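Local coordinates for protein ribonucleoside-diphosphate reductase subunit beta (PDB 6ZJK) that serves as the di-iron small subunit of a ribonucleotide reductase, probably generating the radical needed to convert ribonucleoside diphosphates into deoxyribonucleotides, at residues 76-85 with 222-233. Numbering follows the deposited sequence.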
ATOM      1  N   ILE A  76      20.392   5.264  -6.605  1.00 40.58           N
ATOM      2  CA  ILE A  76      20.832   6.314  -7.475  1.00 43.88           C
ATOM      3  C   ILE A  76      21.854   7.142  -6.731  1.00 42.93           C
ATOM      4  O   ILE A  76      21.553   7.723  -5.767  1.00 41.25           O
ATOM      5  CB  ILE A  76      19.653   7.170  -7.894  1.00 37.34           C
ATOM      6  CG1 ILE A  76      18.727   6.381  -8.783  1.00 46.25           C
ATOM      7  CG2 ILE A  76      20.133   8.381  -8.624  1.00 45.20           C
ATOM      8  CD1 ILE A  76      17.310   6.799  -8.635  1.00 42.71           C
ATOM      9  N   SER A  77      23.052   7.211  -7.230  1.00 44.11           N
ATOM     10  CA  SER A  77      24.085   7.919  -6.483  1.00 47.01           C
ATOM     11  C   SER A  77      23.959   9.433  -6.629  1.00 43.63           C
ATOM     12  O   SER A  77      23.780   9.954  -7.732  1.00 41.98           O
ATOM     13  CB  SER A  77      25.464   7.494  -6.966  1.00 51.60           C
ATOM     14  OG  SER A  77      26.392   8.514  -6.679  1.00 56.97           O
ATOM     15  N   LEU A  78      24.193  10.103  -5.499  1.00 44.73           N
ATOM     16  CA  LEU A  78      24.110  11.555  -5.352  1.00 46.29           C
ATOM     17  C   LEU A  78      25.493  12.193  -5.251  1.00 48.68           C
ATOM     18  O   LEU A  78      25.608  13.348  -4.828  1.00 43.11           O
ATOM     19  CB  LEU A  78      23.266  11.934  -4.129  1.00 45.71           C
ATOM     20  CG  LEU A  78      21.769  11.620  -4.241  1.00 46.18           C
ATOM     21  CD1 LEU A  78      20.986  12.096  -3.012  1.00 45.37           C
ATOM     22  CD2 LEU A  78      21.171  12.215  -5.527  1.00 51.50           C
ATOM     23  N   ASN A  79      26.554  11.448  -5.581  1.00 45.97           N
ATOM     24  CA  ASN A  79      27.911  11.905  -5.313  1.00 48.10           C
ATOM     25  C   ASN A  79      28.182  13.258  -5.955  1.00 52.82           C
ATOM     26  O   ASN A  79      28.863  14.096  -5.358  1.00 49.17           O
ATOM     27  CB  ASN A  79      28.918  10.867  -5.801  1.00 48.68           C
ATOM     28  CG  ASN A  79      29.103   9.721  -4.821  1.00 58.50           C
ATOM     29  OD1 ASN A  79      28.388   9.607  -3.818  1.00 58.09           O
ATOM     30  ND2 ASN A  79      30.063   8.852  -5.114  1.00 61.07           N
ATOM     31  N   GLU A  80      27.642  13.502  -7.156  1.00 48.76           N
ATOM     32  CA  GLU A  80      27.876  14.788  -7.813  1.00 55.48           C
ATOM     33  C   GLU A  80      27.084  15.907  -7.148  1.00 51.14           C
ATOM     34  O   GLU A  80      27.574  17.037  -7.035  1.00 51.48           O
ATOM     35  CB  GLU A  80      27.522  14.708  -9.304  1.00 63.41           C
ATOM     36  CG  GLU A  80      28.528  13.941 -10.153  1.00 69.37           C
ATOM     37  CD  GLU A  80      29.947  14.463  -9.976  1.00 74.82           C
ATOM     38  OE1 GLU A  80      30.174  15.672 -10.224  1.00 83.07           O
ATOM     39  OE2 GLU A  80      30.834  13.674  -9.580  1.00 79.63           O
ATOM     40  N   ASP A  81      25.877  15.603  -6.662  1.00 51.50           N
ATOM     41  CA  ASP A  81      25.073  16.618  -5.991  1.00 44.49           C
ATOM     42  C   ASP A  81      25.655  17.013  -4.632  1.00 46.31           C
ATOM     43  O   ASP A  81      25.477  18.160  -4.198  1.00 42.48           O
ATOM     44  CB  ASP A  81      23.638  16.121  -5.804  1.00 40.37           C
ATOM     45  CG  ASP A  81      22.903  15.900  -7.144  1.00 48.17           C
ATOM     46  OD1 ASP A  81      23.574  15.680  -8.183  1.00 46.54           O
ATOM     47  OD2 ASP A  81      21.652  16.015  -7.162  1.00 41.24           O
ATOM     48  N   ILE A  82      26.367  16.104  -3.959  1.00 42.46           N
ATOM     49  CA  ILE A  82      27.016  16.472  -2.697  1.00 45.86           C
ATOM     50  C   ILE A  82      28.007  17.608  -2.918  1.00 45.76           C
ATOM     51  O   ILE A  82      28.044  18.580  -2.153  1.00 42.47           O
ATOM     52  CB  ILE A  82      27.702  15.241  -2.080  1.00 43.44           C
ATOM     53  CG1 ILE A  82      26.660  14.155  -1.754  1.00 44.67           C
ATOM     54  CG2 ILE A  82      28.454  15.651  -0.848  1.00 44.35           C
ATOM     55  CD1 ILE A  82      27.253  12.855  -1.247  1.00 45.25           C
ATOM     56  N   LYS A  83      28.778  17.536  -4.002  1.00 42.90           N
ATOM     57  CA  LYS A  83      29.762  18.600  -4.176  1.00 48.91           C
ATOM     58  C   LYS A  83      29.097  19.900  -4.621  1.00 49.08           C
ATOM     59  O   LYS A  83      29.474  20.985  -4.166  1.00 53.00           O
ATOM     60  CB  LYS A  83      30.796  18.178  -5.222  1.00 53.33           C
ATOM     61  CG  LYS A  83      31.179  16.686  -5.242  1.00 56.22           C
ATOM     62  CD  LYS A  83      32.644  16.527  -5.665  1.00 63.90           C
ATOM     63  CE  LYS A  83      32.875  15.360  -6.622  1.00 72.84           C
ATOM     64  NZ  LYS A  83      34.305  14.993  -6.811  1.00 81.38           N
ATOM     65  N   GLN A  84      27.975  19.865  -5.342  1.00 48.66           N
ATOM     66  CA  GLN A  84      27.382  21.075  -5.909  1.00 46.57           C
ATOM     67  C   GLN A  84      26.466  21.814  -4.940  1.00 48.20           C
ATOM     68  O   GLN A  84      26.259  23.025  -5.102  1.00 50.48           O
ATOM     69  CB  GLN A  84      26.588  20.714  -7.160  1.00 50.14           C
ATOM     70  CG  GLN A  84      27.405  19.938  -8.157  1.00 56.62           C
ATOM     71  CD  GLN A  84      26.669  19.693  -9.445  1.00 55.89           C
ATOM     72  OE1 GLN A  84      25.696  18.933  -9.488  1.00 57.31           O
ATOM     73  NE2 GLN A  84      27.143  20.318 -10.517  1.00 55.97           N
ATOM     74  N   PHE A  85      25.863  21.111  -3.978  1.00 45.19           N
ATOM     75  CA  PHE A  85      24.927  21.756  -3.057  1.00 47.60           C
ATOM     76  C   PHE A  85      25.475  23.001  -2.345  1.00 50.25           C
ATOM     77  O   PHE A  85      24.702  23.958  -2.170  1.00 39.94           O
ATOM     78  CB  PHE A  85      24.435  20.730  -2.025  1.00 43.22           C
ATOM     79  CG  PHE A  85      23.280  21.213  -1.197  1.00 37.73           C
ATOM     80  CD1 PHE A  85      21.994  21.207  -1.705  1.00 42.22           C
ATOM     81  CD2 PHE A  85      23.481  21.675   0.092  1.00 45.11           C
ATOM     82  CE1 PHE A  85      20.929  21.657  -0.951  1.00 40.66           C
ATOM     83  CE2 PHE A  85      22.418  22.117   0.860  1.00 43.95           C
ATOM     84  CZ  PHE A  85      21.143  22.103   0.341  1.00 44.01           C
ATOM     85  N   GLY A 222      23.187  22.146 -15.258  1.00 47.74           N
ATOM     86  CA  GLY A 222      24.294  21.419 -14.667  1.00 49.75           C
ATOM     87  C   GLY A 222      24.313  21.362 -13.149  1.00 47.44           C
ATOM     88  O   GLY A 222      25.324  20.934 -12.577  1.00 50.09           O
ATOM     89  N   LYS A 223      23.243  21.787 -12.480  1.00 46.95           N
ATOM     90  CA  LYS A 223      23.169  21.838 -11.025  1.00 45.56           C
ATOM     91  C   LYS A 223      22.191  20.775 -10.522  1.00 49.64           C
ATOM     92  O   LYS A 223      21.064  20.676 -11.021  1.00 42.27           O
ATOM     93  CB  LYS A 223      22.750  23.245 -10.567  1.00 47.16           C
ATOM     94  CG  LYS A 223      23.758  24.364 -10.944  1.00 51.63           C
ATOM     95  CD  LYS A 223      23.179  25.803 -10.817  1.00 58.25           C
ATOM     96  CE  LYS A 223      24.221  26.880 -11.179  1.00 65.67           C
ATOM     97  NZ  LYS A 223      23.662  28.257 -11.414  1.00 64.16           N
ATOM     98  N   MET A 224      22.624  19.985  -9.528  1.00 49.67           N
ATOM     99  CA  MET A 224      21.789  18.958  -8.889  1.00 43.23           C
ATOM    100  C   MET A 224      21.223  17.967  -9.903  1.00 37.35           C
ATOM    101  O   MET A 224      20.021  17.708  -9.932  1.00 38.76           O
ATOM    102  CB  MET A 224      20.648  19.582  -8.074  1.00 37.40           C
ATOM    103  CG  MET A 224      21.123  20.645  -7.085  1.00 44.88           C
ATOM    104  SD  MET A 224      22.354  20.094  -5.863  1.00 42.45           S
ATOM    105  CE  MET A 224      21.366  18.994  -4.822  1.00 45.82           C
ATOM    106  N   THR A 225      22.101  17.394 -10.734  1.00 39.54           N
ATOM    107  CA  THR A 225      21.631  16.544 -11.827  1.00 42.13           C
ATOM    108  C   THR A 225      21.062  15.220 -11.322  1.00 45.39           C
ATOM    109  O   THR A 225      20.080  14.717 -11.871  1.00 38.97           O
ATOM    110  CB  THR A 225      22.769  16.272 -12.806  1.00 45.91           C
ATOM    111  OG1 THR A 225      23.955  16.024 -12.062  1.00 56.00           O
ATOM    112  CG2 THR A 225      23.021  17.500 -13.671  1.00 45.07           C
ATOM    113  N   ALA A 226      21.661  14.632 -10.282  1.00 41.25           N
ATOM    114  CA  ALA A 226      21.162  13.333  -9.835  1.00 42.21           C
ATOM    115  C   ALA A 226      19.875  13.469  -9.034  1.00 40.49           C
ATOM    116  O   ALA A 226      19.060  12.542  -9.020  1.00 40.17           O
ATOM    117  CB  ALA A 226      22.218  12.599  -9.012  1.00 43.35           C
ATOM    118  N   THR A 227      19.675  14.607  -8.368  1.00 38.39           N
ATOM    119  CA  THR A 227      18.365  14.911  -7.807  1.00 34.92           C
ATOM    120  C   THR A 227      17.307  14.940  -8.914  1.00 41.94           C
ATOM    121  O   THR A 227      16.174  14.478  -8.721  1.00 35.17           O
ATOM    122  CB  THR A 227      18.464  16.234  -7.035  1.00 37.06           C
ATOM    123  OG1 THR A 227      19.276  16.031  -5.859  1.00 38.60           O
ATOM    124  CG2 THR A 227      17.114  16.759  -6.610  1.00 35.46           C
ATOM    125  N   SER A 228      17.686  15.411 -10.099  1.00 36.88           N
ATOM    126  CA  SER A 228      16.735  15.460 -11.195  1.00 39.83           C
ATOM    127  C   SER A 228      16.406  14.047 -11.674  1.00 37.82           C
ATOM    128  O   SER A 228      15.241  13.737 -11.938  1.00 34.92           O
ATOM    129  CB  SER A 228      17.301  16.338 -12.314  1.00 36.33           C
ATOM    130  OG  SER A 228      16.703  16.073 -13.565  1.00 41.29           O
ATOM    131  N   THR A 229      17.402  13.151 -11.713  1.00 36.65           N
ATOM    132  CA  THR A 229      17.142  11.750 -12.054  1.00 41.00           C
ATOM    133  C   THR A 229      16.110  11.120 -11.119  1.00 39.22           C
ATOM    134  O   THR A 229      15.177  10.446 -11.578  1.00 37.85           O
ATOM    135  CB  THR A 229      18.448  10.956 -12.064  1.00 41.81           C
ATOM    136  OG1 THR A 229      19.299  11.499 -13.087  1.00 48.80           O
ATOM    137  CG2 THR A 229      18.181   9.502 -12.379  1.00 34.51           C
ATOM    138  N   ILE A 230      16.238  11.339  -9.809  1.00 34.79           N
ATOM    139  CA  ILE A 230      15.195  10.872  -8.897  1.00 36.14           C
ATOM    140  C   ILE A 230      13.829  11.436  -9.302  1.00 36.04           C
ATOM    141  O   ILE A 230      12.834  10.700  -9.331  1.00 35.77           O
ATOM    142  CB  ILE A 230      15.550  11.223  -7.439  1.00 36.67           C
ATOM    143  CG1 ILE A 230      16.718  10.360  -6.966  1.00 34.98           C
ATOM    144  CG2 ILE A 230      14.364  11.014  -6.515  1.00 34.31           C
ATOM    145  CD1 ILE A 230      17.218  10.692  -5.529  1.00 40.31           C
ATOM    146  N   PHE A 231      13.757  12.732  -9.668  1.00 33.64           N
ATOM    147  CA  PHE A 231      12.450  13.291 -10.003  1.00 35.59           C
ATOM    148  C   PHE A 231      11.895  12.736 -11.317  1.00 32.71           C
ATOM    149  O   PHE A 231      10.676  12.701 -11.478  1.00 32.53           O
ATOM    150  CB  PHE A 231      12.484  14.834 -10.006  1.00 32.80           C
ATOM    151  CG  PHE A 231      12.295  15.414  -8.624  1.00 36.19           C
ATOM    152  CD1 PHE A 231      11.021  15.463  -8.055  1.00 32.96           C
ATOM    153  CD2 PHE A 231      13.392  15.811  -7.852  1.00 36.36           C
ATOM    154  CE1 PHE A 231      10.832  15.935  -6.743  1.00 35.16           C
ATOM    155  CE2 PHE A 231      13.219  16.297  -6.536  1.00 38.98           C
ATOM    156  CZ  PHE A 231      11.940  16.354  -5.983  1.00 37.44           C
ATOM    157  N   LYS A 232      12.743  12.290 -12.251  1.00 33.93           N
ATOM    158  CA  LYS A 232      12.227  11.610 -13.439  1.00 35.09           C
ATOM    159  C   LYS A 232      11.521  10.310 -13.071  1.00 37.20           C
ATOM    160  O   LYS A 232      10.517   9.943 -13.697  1.00 32.66           O
ATOM    161  CB  LYS A 232      13.350  11.328 -14.436  1.00 35.23           C
ATOM    162  CG  LYS A 232      13.920  12.567 -15.120  1.00 38.00           C
ATOM    163  CD  LYS A 232      15.110  12.174 -15.972  1.00 43.45           C
ATOM    164  CE  LYS A 232      15.737  13.367 -16.646  1.00 49.67           C
ATOM    165  NZ  LYS A 232      16.836  12.978 -17.581  1.00 60.97           N
ATOM    166  N   TYR A 233      12.040   9.581 -12.073  1.00 33.12           N
ATOM    167  CA  TYR A 233      11.368   8.350 -11.669  1.00 34.71           C
ATOM    168  C   TYR A 233      10.025   8.646 -11.021  1.00 35.18           C
ATOM    169  O   TYR A 233       9.028   7.955 -11.286  1.00 34.06           O
ATOM    170  CB  TYR A 233      12.263   7.541 -10.720  1.00 36.73           C
ATOM    171  CG  TYR A 233      13.311   6.733 -11.435  1.00 35.29           C
ATOM    172  CD1 TYR A 233      13.006   5.467 -11.951  1.00 38.64           C
ATOM    173  CD2 TYR A 233      14.592   7.225 -11.614  1.00 39.51           C
ATOM    174  CE1 TYR A 233      13.959   4.719 -12.612  1.00 40.27           C
ATOM    175  CE2 TYR A 233      15.561   6.480 -12.268  1.00 42.18           C
ATOM    176  CZ  TYR A 233      15.239   5.221 -12.758  1.00 46.88           C
ATOM    177  OH  TYR A 233      16.195   4.477 -13.417  1.00 45.49           O
TER
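Asp81 of the short helix 79-84 accepts hydrogen bonds from the first turn of helix 225-255, one of the long helices of the all-helical, ferritin-like R2 fold that supply ligands to the di-iron site. Its carboxylate lies across that turn and divides its oxygens between two backbone N-H groups. OD1 takes the N-H of Ala226 (3.0 Å) from the syn side, close to the carboxylate plane. OD2 is gripped twice by Thr227, through a backbone N-H 31° out of that plane and through OG1, which lies 2.7 Å from OD2. With two N-H groups at a helix N-terminus turned to it, this buried carboxylate is probably favoured as the anion. Met224, the N-cap residue, adds to the tight part: bent at chi2 and chi3, its chain folds back until CE rests 3.8 Å from Asp81 CB and meets the edge of the Phe85 ring.

Beyond Asp81, Ala226 CB packs against Leu78 CD2 and the carbonyl of Ser77, while Leu78, beside Tyr146, tucks its tip toward Ile230. At the partly exposed apolar end, Ile76 reaches Ile230 and Tyr233 with CD1; Trp71 stacks on Tyr233.

Toward solvent the contact is polar: Gln84 is partly exposed and Gly222 exposed. Gln84, extended beyond CG (chi2 -175°), carries its amide to the turn where Gly222, at positive phi, ends helix 190-220 in a Schellman motif. There OE1 accepts the N-H of Met224 from above its carbonyl plane, and NE2 donates to Gly222 O at 2.8 Å, nearly in line with that C=O.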